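Local coordinates for protein predicted component of a thermophile-specific DNA repair system, contains a RAMP domain (Methanopyrus kandleri, PDB 4N0L) that probably binds CRISPR RNA as the Csm3 backbone subunit of a type III-A interference complex, and carries a bound zinc ion, at residues D303-T306 / Y307-D310. Residues are numbered along the deposited sequence; the frame is centred on the assembly and turned at random.
Sequences DEVT and YLSD
Backbone bonds join V305 to L308 and T306 to S309 across a tight turn in the loop between helix 295-300 and strand 314-316. L308 N reaches V305 O at 3.4 Å, a weak bond judged by length although its N-H...O angle is 158°. S309 N meets T306 O at 3.3 Å, with an N-H...O angle of 147°. D310 N then bonds to Y307 O at 3.0 Å, so three consecutive i to i+3 bonds, the first weak, make a run of overlapping turns, with helical phi/psi from Y307 to D310.

The apolar contact is between V305 and L308. A chi1 of -175° swings V305 CG1 away from the backbone N, and the methyl ends 3.7 Å from L308 CG, the branch carbon. The same pair faces strand 7-16, where V305 touches E13 and L308 touches V11.

A water shares T306 O with S309 N. It lies 2.9 Å from T306 O and 3.2 Å from D310 OD1, bridging the two. T306 OG1 hydrogen-bonds to E13 and T180, while D310 OD2 accepts from the backbone N of T181.

T306 O is thus approached by the S309 N-H and by the water. E13 OE2 takes T306 OG1 and, weakly, Y307 N, so one acidic group on strand 7-16 holds the start of the turn, while D310 OD2 anchors its far end at the start of helix 181-191.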
# COMPACT_ATOMS: atom_id res chain seq x y z
N ASP A 303 -0.64 -18.83 18.35
CA ASP A 303 0.21 -19.04 17.17
C ASP A 303 -0.22 -18.41 15.84
O ASP A 303 0.46 -18.59 14.83
CB ASP A 303 0.39 -20.55 16.96
CG ASP A 303 1.73 -20.91 16.36
OD1 ASP A 303 2.74 -20.25 16.71
OD2 ASP A 303 1.79 -21.86 15.55
N GLU A 304 -1.33 -17.68 15.82
CA GLU A 304 -1.87 -17.19 14.55
C GLU A 304 -1.25 -15.86 14.12
O GLU A 304 -1.00 -15.66 12.93
CB GLU A 304 -3.40 -17.04 14.64
CG GLU A 304 -4.16 -18.33 14.93
CD GLU A 304 -4.06 -19.37 13.82
OE1 GLU A 304 -3.51 -19.06 12.74
OE2 GLU A 304 -4.54 -20.51 14.03
N VAL A 305 -0.99 -14.97 15.07
CA VAL A 305 -0.32 -13.71 14.74
C VAL A 305 0.85 -13.53 15.71
O VAL A 305 0.71 -12.89 16.75
CB VAL A 305 -1.28 -12.50 14.83
CG1 VAL A 305 -0.57 -11.23 14.37
CG2 VAL A 305 -2.53 -12.73 14.00
N THR A 306 2.00 -14.08 15.34
CA THR A 306 3.14 -14.18 16.24
C THR A 306 3.79 -12.84 16.57
O THR A 306 4.47 -12.71 17.59
CB THR A 306 4.22 -15.12 15.66
OG1 THR A 306 4.88 -14.48 14.56
CG2 THR A 306 3.58 -16.41 15.18
N TYR A 307 3.59 -11.86 15.70
CA TYR A 307 4.21 -10.54 15.86
C TYR A 307 3.74 -9.86 17.14
O TYR A 307 4.49 -9.07 17.73
CB TYR A 307 3.89 -9.66 14.66
CG TYR A 307 4.56 -8.30 14.68
CD1 TYR A 307 5.93 -8.17 14.91
CD2 TYR A 307 3.83 -7.14 14.45
CE1 TYR A 307 6.55 -6.93 14.91
CE2 TYR A 307 4.44 -5.89 14.45
CZ TYR A 307 5.80 -5.80 14.68
OH TYR A 307 6.40 -4.56 14.69
N LEU A 308 2.52 -10.15 17.55
CA LEU A 308 1.92 -9.48 18.70
C LEU A 308 2.69 -9.74 20.00
O LEU A 308 2.73 -8.89 20.88
CB LEU A 308 0.46 -9.91 18.87
CG LEU A 308 -0.47 -9.54 17.70
CD1 LEU A 308 -1.92 -9.81 18.06
CD2 LEU A 308 -0.28 -8.10 17.25
N SER A 309 3.32 -10.91 20.10
CA SER A 309 4.07 -11.26 21.30
C SER A 309 5.37 -10.48 21.42
O SER A 309 5.96 -10.40 22.50
CB SER A 309 4.37 -12.76 21.33
OG SER A 309 3.18 -13.53 21.46
N ASP A 310 5.82 -9.89 20.32
CA ASP A 310 7.07 -9.12 20.31
C ASP A 310 6.83 -7.66 20.65
O ASP A 310 7.78 -6.89 20.81
CB ASP A 310 7.75 -9.22 18.95
CG ASP A 310 8.09 -10.65 18.56
OD1 ASP A 310 8.05 -11.53 19.44
OD2 ASP A 310 8.40 -10.89 17.38
O HOH W 1 7.01 -14.02 17.63